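Alpha/beta hydrolase fold-3 domain protein (Sulfolobus islandicus, PDB 5LK6) probably hydrolyses carboxylic ester bonds as a thermostable lipase-like carboxylesterase of the alpha/beta hydrolase fold. Local coordinates at residues F15-K21 and F197-H202; E42-D48 and A60-K66; G69-V73 and F139-G144. All blocks are in the same frame, centred on the assembly; numbering follows the deposited sequence.

Interaction 1. Residues F15-K21 and F197-H202; sequences FIVPIGK and FLTREH
Ile16 and Phe197 lie nearest each other across the segments, 6.3 Å CA to CA, and Ile19 and His202 likewise at 5.7 Å, so two irregular backbones run side by side in the same sense, the second just entering helix 200-210. A water links them, accepting from Val17 N and donating to Phe197 O, 2.7 Å away. This same water lies over the centre of one face of the Phe197 ring. Phe15 meets that ring in a slid-apart, nearly parallel pair, planes at 23°, with little overlap; Phe15 CE2 comes to 3.4 Å from Phe197 CE1. Val17 CG2 touches Phe197 CZ. The imidazole of His202 is held between two groups: Ile19 CB makes a CH-pi contact 3.6 Å from the ring centroid, and Thr199 OG1 lies over the opposite face. His202 CG sits beside its own backbone N (chi1 -62°), which places the ring beside Thr199, the N-cap residue, whose OG1 accepts from His202 N at 2.9 Å. Lys21 NZ and Glu201 OE1 form a long salt bridge. Leu198 touches His274 and Asp244 of a probable catalytic triad. Joining an N-terminal segment to the insertion after strand 173-176 is consistent with the cap of hormone-sensitive-lipase-like esterases.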
loop_
_atom_site.group_PDB
_atom_site.type_symbol
_atom_site.label_atom_id
_atom_site.label_comp_id
_atom_site.label_asym_id
_atom_site.label_seq_id
_atom_site.Cartn_x
_atom_site.Cartn_y
_atom_site.Cartn_z
ATOM N N PHE A 15 -1.568 -20.217 -16.864
ATOM C CA PHE A 15 -0.787 -18.958 -16.889
ATOM C C PHE A 15 0.607 -19.189 -16.239
ATOM O O PHE A 15 0.727 -19.475 -15.030
ATOM C CB PHE A 15 -1.590 -17.869 -16.192
ATOM C CG PHE A 15 -0.951 -16.530 -16.146
ATOM C CD1 PHE A 15 -1.182 -15.608 -17.172
ATOM C CD2 PHE A 15 -0.249 -16.126 -15.024
ATOM C CE1 PHE A 15 -0.629 -14.343 -17.121
ATOM C CE2 PHE A 15 0.300 -14.856 -14.941
ATOM C CZ PHE A 15 0.123 -13.966 -15.987
ATOM N N ILE A 16 1.643 -19.118 -17.080
ATOM C CA ILE A 16 2.987 -19.509 -16.708
ATOM C C ILE A 16 4.018 -18.970 -17.689
ATOM O O ILE A 16 3.763 -18.790 -18.886
ATOM C CB ILE A 16 3.112 -21.077 -16.623
ATOM C CG1 ILE A 16 4.295 -21.528 -15.682
ATOM C CG2 ILE A 16 3.143 -21.714 -18.039
ATOM C CD1 ILE A 16 4.329 -21.025 -14.210
ATOM N N VAL A 17 5.208 -18.748 -17.171
ATOM C CA VAL A 17 6.368 -18.590 -18.018
ATOM C C VAL A 17 7.247 -19.809 -17.731
ATOM O O VAL A 17 7.757 -19.938 -16.605
ATOM C CB VAL A 17 7.111 -17.288 -17.737
ATOM C CG1 VAL A 17 8.269 -17.165 -18.697
ATOM C CG2 VAL A 17 6.174 -16.105 -17.878
ATOM N N PRO A 18 7.408 -20.712 -18.732
ATOM C CA PRO A 18 8.101 -22.023 -18.515
ATOM C C PRO A 18 9.620 -21.941 -18.425
ATOM O O PRO A 18 10.300 -22.634 -19.170
ATOM C CB PRO A 18 7.673 -22.851 -19.734
ATOM C CG PRO A 18 7.437 -21.807 -20.815
ATOM C CD PRO A 18 6.943 -20.548 -20.141
ATOM N N ILE A 19 10.128 -21.127 -17.498
ATOM C CA ILE A 19 11.560 -20.910 -17.230
ATOM C C ILE A 19 12.251 -22.239 -16.949
ATOM O O ILE A 19 11.742 -23.066 -16.181
ATOM C CB ILE A 19 11.740 -20.047 -15.956
ATOM C CG1 ILE A 19 11.133 -18.650 -16.098
ATOM C CG2 ILE A 19 13.190 -19.937 -15.521
ATOM C CD1 ILE A 19 11.576 -17.934 -17.331
ATOM N N GLY A 20 13.400 -22.455 -17.579
ATOM C CA GLY A 20 14.098 -23.728 -17.458
ATOM C C GLY A 20 13.476 -24.949 -18.143
ATOM O O GLY A 20 14.048 -26.000 -18.005
ATOM N N LYS A 21 12.323 -24.840 -18.833
ATOM C CA LYS A 21 11.721 -25.932 -19.640
ATOM C C LYS A 21 11.613 -25.549 -21.107
ATOM O O LYS A 21 10.997 -26.258 -21.888
ATOM C CB LYS A 21 10.286 -26.309 -19.169
ATOM C CG LYS A 21 10.100 -26.677 -17.692
ATOM C CD LYS A 21 10.913 -27.916 -17.289
ATOM C CE LYS A 21 10.834 -28.199 -15.790
ATOM N NZ LYS A 21 12.031 -28.992 -15.383
ATOM N N PHE A 197 3.811 -19.313 -9.455
ATOM C CA PHE A 197 4.213 -18.595 -10.622
ATOM C C PHE A 197 5.720 -18.417 -10.677
ATOM O O PHE A 197 6.327 -18.815 -11.643
ATOM C CB PHE A 197 3.426 -17.302 -10.782
ATOM C CG PHE A 197 3.697 -16.578 -12.086
ATOM C CD1 PHE A 197 3.097 -16.987 -13.269
ATOM C CD2 PHE A 197 4.552 -15.474 -12.123
ATOM C CE1 PHE A 197 3.349 -16.317 -14.442
ATOM C CE2 PHE A 197 4.807 -14.819 -13.313
ATOM C CZ PHE A 197 4.224 -15.249 -14.471
ATOM N N LEU A 198 6.328 -17.787 -9.692
ATOM C CA LEU A 198 7.769 -17.804 -9.543
ATOM C C LEU A 198 8.086 -18.987 -8.611
ATOM O O LEU A 198 7.521 -19.090 -7.522
ATOM C CB LEU A 198 8.324 -16.472 -9.010
ATOM C CG LEU A 198 9.807 -16.461 -8.626
ATOM C CD1 LEU A 198 10.667 -16.597 -9.866
ATOM C CD2 LEU A 198 10.216 -15.227 -7.837
ATOM N N THR A 199 8.983 -19.868 -9.070
ATOM C CA THR A 199 9.395 -21.079 -8.363
ATOM C C THR A 199 10.842 -21.072 -8.003
ATOM O O THR A 199 11.636 -20.354 -8.607
ATOM C CB THR A 199 9.165 -22.350 -9.222
ATOM O OG1 THR A 199 10.075 -22.420 -10.337
ATOM C CG2 THR A 199 7.776 -22.378 -9.704
ATOM N N ARG A 200 11.185 -21.905 -7.036
ATOM C CA ARG A 200 12.565 -22.064 -6.640
ATOM C C ARG A 200 13.403 -22.505 -7.871
ATOM O O ARG A 200 14.496 -21.990 -8.070
ATOM C CB ARG A 200 12.704 -23.059 -5.490
ATOM C CG ARG A 200 13.935 -22.901 -4.598
ATOM C CD ARG A 200 14.282 -24.260 -4.020
ATOM N NE ARG A 200 14.923 -24.224 -2.689
ATOM C CZ ARG A 200 14.413 -24.705 -1.529
ATOM N NH1 ARG A 200 13.162 -25.277 -1.426
ATOM N NH2 ARG A 200 15.198 -24.609 -0.436
ATOM N N GLU A 201 12.882 -23.417 -8.694
ATOM C CA GLU A 201 13.582 -23.842 -9.894
ATOM C C GLU A 201 13.825 -22.643 -10.785
ATOM O O GLU A 201 14.895 -22.564 -11.383
ATOM C CB GLU A 201 12.833 -24.940 -10.666
ATOM C CG GLU A 201 13.278 -26.329 -10.264
ATOM C CD GLU A 201 12.508 -27.452 -10.956
ATOM O OE1 GLU A 201 12.129 -27.252 -12.159
ATOM O OE2 GLU A 201 12.319 -28.520 -10.265
ATOM N N HIS A 202 12.849 -21.720 -10.878
ATOM C CA HIS A 202 13.076 -20.553 -11.699
ATOM C C HIS A 202 14.244 -19.727 -11.122
ATOM O O HIS A 202 15.137 -19.287 -11.842
ATOM C CB HIS A 202 11.902 -19.633 -11.842
ATOM C CG HIS A 202 10.692 -20.202 -12.488
ATOM N ND1 HIS A 202 10.636 -21.447 -13.083
ATOM C CD2 HIS A 202 9.453 -19.682 -12.596
ATOM C CE1 HIS A 202 9.408 -21.682 -13.507
ATOM N NE2 HIS A 202 8.675 -20.625 -13.223
HETATM O O HOH W 1 6.187 -18.271 -14.252
#

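Interaction 2. Residues E42-D48 and A60-K66; sequences EVGKVED and ARVYLPK
Asp48 lies at the edge of the Arg61 guanidinium, whose side it engages with both oxygens: Arg61 NE donates to Asp48 OD1 at 2.7 Å, and Arg61 NH2 to Asp48 OD2 at 3.1 Å on the syn lone pair. The first bond is nearly straight, with OD1 in the guanidinium plane, whereas OD2 is tilted from it, as expected with the two planes 33° apart. The bend at chi3 of Arg61 (-62°) turns NE toward the acid, while Arg61 NH1 bridges to Asp91 and Glu88. Along the same face of the sheet, Val46 CG1 packs on Arg61 CD at 3.7 Å, and the other branch, Val46 CG2, approaches the Tyr63 ring obliquely, 3.9 Å from Tyr63 CD2. Tyr63 OH is hydrogen-bonded to Asp91, and its ring rests on helix 91-101.

These side chains decorate a beta hairpin, strands 46-52 and 57-63, with the short segments antiparallel at 163°; within this chain, strand 46-52 is the outermost strand of the sheet at this end. Glu47 and Val62 form the hydrogen-bonded pair: Val62 N reaches Glu47 O at 2.8 Å, and Glu47 N reaches Val62 O at 3.1 Å. Their side chains project to the opposite face, where Val62 touches Phe139. Beyond the strands two less regular backbone bonds follow, Leu64 N to Lys45 O (3.0 Å) and Gly44 N to Leu64 O, while Leu64 CD1 leans on Lys45 CB. At the open end, the extended chain of Lys66 passes Val43 O with its CE, and Lys66 NZ binds Glu42 OE1 at 3.0 Å from above the carboxylate plane.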
loop_
_atom_site.group_PDB
_atom_site.type_symbol
_atom_site.label_atom_id
_atom_site.label_comp_id
_atom_site.label_asym_id
_atom_site.label_seq_id
_atom_site.Cartn_x
_atom_site.Cartn_y
_atom_site.Cartn_z
ATOM N N GLU A 42 -2.057 6.608 -22.707
ATOM C CA GLU A 42 -1.410 7.741 -23.399
ATOM C C GLU A 42 -0.694 8.544 -22.327
ATOM O O GLU A 42 -1.201 8.677 -21.249
ATOM C CB GLU A 42 -2.407 8.637 -24.117
ATOM C CG GLU A 42 -2.448 8.613 -25.657
ATOM C CD GLU A 42 -3.406 9.719 -26.212
ATOM O OE1 GLU A 42 -3.210 10.932 -25.885
ATOM O OE2 GLU A 42 -4.384 9.380 -26.948
ATOM N N VAL A 43 0.506 9.022 -22.623
ATOM C CA VAL A 43 1.307 9.879 -21.721
ATOM C C VAL A 43 1.780 11.059 -22.582
ATOM O O VAL A 43 1.167 11.326 -23.601
ATOM C CB VAL A 43 2.498 9.096 -21.068
ATOM C CG1 VAL A 43 1.998 8.216 -19.916
ATOM C CG2 VAL A 43 3.277 8.284 -22.107
ATOM N N GLY A 44 2.834 11.775 -22.210
ATOM C CA GLY A 44 3.422 12.763 -23.114
ATOM C C GLY A 44 4.256 12.174 -24.249
ATOM O O GLY A 44 3.884 11.182 -24.921
ATOM N N LYS A 45 5.396 12.819 -24.471
ATOM C CA LYS A 45 6.355 12.400 -25.483
ATOM C C LYS A 45 7.134 11.177 -24.959
ATOM O O LYS A 45 7.667 11.192 -23.837
ATOM C CB LYS A 45 7.311 13.575 -25.754
ATOM C CG LYS A 45 8.261 13.526 -26.969
ATOM C CD LYS A 45 9.438 14.506 -26.718
ATOM C CE LYS A 45 9.939 15.235 -27.966
ATOM N NZ LYS A 45 11.003 14.448 -28.624
ATOM N N VAL A 46 7.199 10.142 -25.789
ATOM C CA VAL A 46 8.033 8.965 -25.556
ATOM C C VAL A 46 9.172 8.956 -26.602
ATOM O O VAL A 46 8.885 8.910 -27.790
ATOM C CB VAL A 46 7.183 7.696 -25.716
ATOM C CG1 VAL A 46 8.031 6.467 -25.487
ATOM C CG2 VAL A 46 5.977 7.694 -24.760
ATOM N N GLU A 47 10.447 9.027 -26.197
ATOM C CA GLU A 47 11.579 8.840 -27.157
ATOM C C GLU A 47 12.487 7.721 -26.683
ATOM O O GLU A 47 12.537 7.412 -25.506
ATOM C CB GLU A 47 12.401 10.119 -27.430
ATOM C CG GLU A 47 12.722 10.941 -26.193
ATOM C CD GLU A 47 13.790 12.008 -26.414
ATOM O OE1 GLU A 47 14.183 12.131 -27.581
ATOM O OE2 GLU A 47 14.234 12.692 -25.423
ATOM N N ASP A 48 13.170 7.092 -27.625
ATOM C CA ASP A 48 14.242 6.167 -27.311
ATOM C C ASP A 48 15.551 6.920 -27.351
ATOM O O ASP A 48 15.709 7.764 -28.162
ATOM C CB ASP A 48 14.233 5.001 -28.271
ATOM C CG ASP A 48 13.008 4.092 -28.077
ATOM O OD1 ASP A 48 12.666 3.767 -26.910
ATOM O OD2 ASP A 48 12.393 3.653 -29.086
ATOM N N ALA A 60 17.641 3.230 -23.579
ATOM C CA ALA A 60 16.677 3.592 -22.588
ATOM C C ALA A 60 15.507 4.157 -23.324
ATOM O O ALA A 60 15.651 4.660 -24.414
ATOM C CB ALA A 60 17.248 4.632 -21.681
ATOM N N ARG A 61 14.331 4.040 -22.739
ATOM C CA ARG A 61 13.160 4.706 -23.269
ATOM C C ARG A 61 12.668 5.735 -22.232
ATOM O O ARG A 61 12.510 5.419 -21.062
ATOM C CB ARG A 61 12.094 3.699 -23.622
ATOM C CG ARG A 61 10.762 4.342 -23.967
ATOM C CD ARG A 61 9.844 3.331 -24.603
ATOM N NE ARG A 61 10.419 2.844 -25.845
ATOM C CZ ARG A 61 9.917 1.857 -26.578
ATOM N NH1 ARG A 61 8.792 1.176 -26.211
ATOM N NH2 ARG A 61 10.565 1.524 -27.696
ATOM N N VAL A 62 12.450 6.966 -22.699
ATOM C CA VAL A 62 12.046 8.099 -21.865
ATOM C C VAL A 62 10.565 8.385 -22.051
ATOM O O VAL A 62 10.086 8.572 -23.159
ATOM C CB VAL A 62 12.856 9.333 -22.190
ATOM C CG1 VAL A 62 12.661 10.385 -21.117
ATOM C CG2 VAL A 62 14.337 8.963 -22.325
ATOM N N TYR A 63 9.838 8.336 -20.949
ATOM C CA TYR A 63 8.415 8.673 -20.938
ATOM C C TYR A 63 8.251 9.990 -20.164
ATOM O O TYR A 63 8.746 10.136 -19.008
ATOM C CB TYR A 63 7.622 7.584 -20.230
ATOM C CG TYR A 63 7.810 6.191 -20.743
ATOM C CD1 TYR A 63 8.913 5.409 -20.360
ATOM C CD2 TYR A 63 6.869 5.622 -21.546
ATOM C CE1 TYR A 63 9.052 4.086 -20.796
ATOM C CE2 TYR A 63 7.007 4.332 -22.016
ATOM C CZ TYR A 63 8.091 3.554 -21.637
ATOM O OH TYR A 63 8.160 2.258 -22.119
ATOM N N LEU A 64 7.596 10.959 -20.802
ATOM C CA LEU A 64 7.211 12.191 -20.084
ATOM C C LEU A 64 5.740 12.081 -19.789
ATOM O O LEU A 64 5.004 11.423 -20.525
ATOM C CB LEU A 64 7.469 13.448 -20.888
ATOM C CG LEU A 64 8.848 13.767 -21.481
ATOM C CD1 LEU A 64 8.647 15.016 -22.331
ATOM C CD2 LEU A 64 9.989 13.988 -20.478
ATOM N N PRO A 65 5.301 12.694 -18.700
ATOM C CA PRO A 65 3.866 12.779 -18.457
ATOM C C PRO A 65 3.223 13.951 -19.222
ATOM O O PRO A 65 3.919 14.778 -19.863
ATOM C CB PRO A 65 3.789 13.010 -16.966
ATOM C CG PRO A 65 5.057 13.765 -16.656
ATOM C CD PRO A 65 6.087 13.376 -17.668
ATOM N N LYS A 66 1.890 13.981 -19.167
ATOM C CA LYS A 66 1.082 15.046 -19.768
ATOM C C LYS A 66 1.275 16.339 -19.023
ATOM O O LYS A 66 1.513 17.350 -19.638
ATOM C CB LYS A 66 -0.384 14.639 -19.848
ATOM C CG LYS A 66 -0.575 13.741 -21.048
ATOM C CD LYS A 66 -1.994 13.307 -21.296
ATOM C CE LYS A 66 -2.154 13.027 -22.790
ATOM N NZ LYS A 66 -3.194 12.004 -23.087
#

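Interaction 3. Residues G69-V73 and F139-G144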
loop_
_atom_site.group_PDB
_atom_site.type_symbol
_atom_site.label_atom_id
_atom_site.label_comp_id
_atom_site.label_asym_id
_atom_site.label_seq_id
_atom_site.Cartn_x
_atom_site.Cartn_y
_atom_site.Cartn_z
ATOM N N GLY A 69 6.380 20.336 -16.777
ATOM C CA GLY A 69 7.519 20.292 -15.877
ATOM C C GLY A 69 7.504 21.505 -14.972
ATOM O O GLY A 69 6.514 22.208 -14.961
ATOM N N PRO A 70 8.561 21.749 -14.201
ATOM C CA PRO A 70 9.677 20.819 -14.031
ATOM C C PRO A 70 9.320 19.454 -13.306
ATOM O O PRO A 70 8.404 19.383 -12.502
ATOM C CB PRO A 70 10.692 21.648 -13.208
ATOM C CG PRO A 70 9.890 22.700 -12.522
ATOM C CD PRO A 70 8.487 22.704 -13.095
ATOM N N TYR A 71 10.114 18.418 -13.582
ATOM C CA TYR A 71 9.833 17.039 -13.215
ATOM C C TYR A 71 10.864 16.432 -12.248
ATOM O O TYR A 71 11.999 16.940 -12.067
ATOM C CB TYR A 71 9.851 16.219 -14.458
ATOM C CG TYR A 71 8.924 16.656 -15.561
ATOM C CD1 TYR A 71 7.529 16.621 -15.403
ATOM C CD2 TYR A 71 9.438 17.034 -16.809
ATOM C CE1 TYR A 71 6.659 16.948 -16.457
ATOM C CE2 TYR A 71 8.601 17.355 -17.898
ATOM C CZ TYR A 71 7.208 17.318 -17.737
ATOM O OH TYR A 71 6.405 17.649 -18.852
ATOM N N GLY A 72 10.436 15.373 -11.560
ATOM C CA GLY A 72 11.377 14.428 -10.941
ATOM C C GLY A 72 11.574 13.358 -11.995
ATOM O O GLY A 72 10.714 13.174 -12.902
ATOM N N VAL A 73 12.707 12.664 -11.902
ATOM C CA VAL A 73 13.038 11.574 -12.867
ATOM C C VAL A 73 13.202 10.241 -12.147
ATOM O O VAL A 73 13.984 10.123 -11.197
ATOM C CB VAL A 73 14.319 11.849 -13.672
ATOM C CG1 VAL A 73 14.531 10.759 -14.728
ATOM C CG2 VAL A 73 14.238 13.192 -14.337
ATOM N N PHE A 139 15.999 16.511 -19.417
ATOM C CA PHE A 139 14.704 15.925 -19.027
ATOM C C PHE A 139 13.829 16.879 -18.265
ATOM O O PHE A 139 12.680 16.521 -17.933
ATOM C CB PHE A 139 14.954 14.718 -18.091
ATOM C CG PHE A 139 15.743 13.622 -18.722
ATOM C CD1 PHE A 139 15.164 12.797 -19.660
ATOM C CD2 PHE A 139 17.071 13.446 -18.415
ATOM C CE1 PHE A 139 15.892 11.789 -20.259
ATOM C CE2 PHE A 139 17.811 12.454 -19.028
ATOM C CZ PHE A 139 17.222 11.613 -19.946
ATOM N N ASP A 140 14.395 18.058 -17.967
ATOM C CA ASP A 140 13.765 19.120 -17.160
ATOM C C ASP A 140 13.567 18.538 -15.771
ATOM O O ASP A 140 12.484 18.570 -15.254
ATOM C CB ASP A 140 12.456 19.659 -17.854
ATOM C CG ASP A 140 11.896 20.984 -17.229
ATOM O OD1 ASP A 140 12.564 21.611 -16.325
ATOM O OD2 ASP A 140 10.746 21.354 -17.655
ATOM N N GLY A 141 14.631 18.003 -15.179
ATOM C CA GLY A 141 14.549 17.242 -13.946
ATOM C C GLY A 141 15.034 17.973 -12.735
ATOM O O GLY A 141 15.793 17.417 -11.940
ATOM N N LYS A 142 14.596 19.203 -12.539
ATOM C CA LYS A 142 15.053 19.971 -11.348
ATOM C C LYS A 142 14.749 19.228 -10.077
ATOM O O LYS A 142 15.461 19.399 -9.133
ATOM C CB LYS A 142 14.445 21.420 -11.214
ATOM C CG LYS A 142 15.057 22.552 -12.069
ATOM C CD LYS A 142 14.503 22.597 -13.517
ATOM C CE LYS A 142 15.313 21.800 -14.566
ATOM N NZ LYS A 142 15.884 22.679 -15.639
ATOM N N MET A 143 13.672 18.436 -10.007
ATOM C CA MET A 143 13.260 17.873 -8.684
ATOM C C MET A 143 14.051 16.615 -8.291
ATOM O O MET A 143 13.867 16.097 -7.199
ATOM C CB MET A 143 11.754 17.576 -8.595
ATOM C CG MET A 143 10.799 18.528 -9.320
ATOM S SD MET A 143 10.794 20.265 -8.861
ATOM C CE MET A 143 11.133 20.281 -7.078
ATOM N N GLY A 144 14.892 16.109 -9.189
ATOM C CA GLY A 144 15.887 15.107 -8.833
ATOM C C GLY A 144 15.566 13.719 -9.350
ATOM O O GLY A 144 14.674 13.522 -10.182
#
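Tyr71 turns its ring edge to the 139-144 loop: with CG anti to the carbonyl carbon (chi1 -56°), Phe139 O meets the ring at its edge, near the plane, 3.5 Å from Tyr71 CD2. Gly69 CA of its own segment sits over the centre of one ring face, 3.4 Å above the plane, and a hydrogen bond from Tyr71 OH to Ala67 O fixes the far end of the side chain. Pro70, preceded by a cis peptide, is touched at CB by Asp140 OD1 and by Lys142 CD. The lysine, bent at chi2, chi3 and chi4, folds back, and Lys142 NZ forms a salt bridge with Asp140 OD1 at 3.6 Å; the acid meets it because Asp140 CG stands opposite the backbone N (chi1 -168°). Met143 is also bent, laying its CG against the Tyr71 carbonyl, with Met143 SD 4.5 Å from Pro70 CG. The side chains of Val73 and Phe139 cross at about a right angle, Val73 CG2 lying 4.1 Å from Phe139 CB and also meeting Gly141 CA.

Three backbone bonds join the two segments. Tyr71 N donates to Asp140 O at 2.9 Å, Met143 N to Tyr71 O at 3.0 Å, and Val73 N to Gly144 O at 2.8 Å. The type I turn Gly141-Gly144 thus delivers the chain to strand 144-150 alongside strand 72-77, two parallel neighbours in the central sheet. Val73 and Phe139 pack between Val104 of strand 104-108 and Val132 of helix 120-133, while Tyr71 and Met143 touch Tyr302 of helix 285-302.

Overall arrangement
Interactions 2 and 3 are neighbours, their centres 13 Å apart, and follow one another along the chain, since strand 57-63 precedes strand 72-77. Both belong to the central sheet, where strand 104-108 separates those two strands. They touch directly, Pro65 CG lying 3.6 Å from Tyr71 CE1 and Val62 CG1 3.6 Å from Phe139 CE1, which ties the edge hairpin to the strand-entry loops. Interaction 1 is remote, with centres about 32 Å from interaction 2 and 38 Å from interaction 3, the latter across the chain's centre. Its segments enclose both others in sequence: the chain comes back at 197-202 to meet the N-terminal loop, in what is probably the cap, with the first six of the eight strands lying in between.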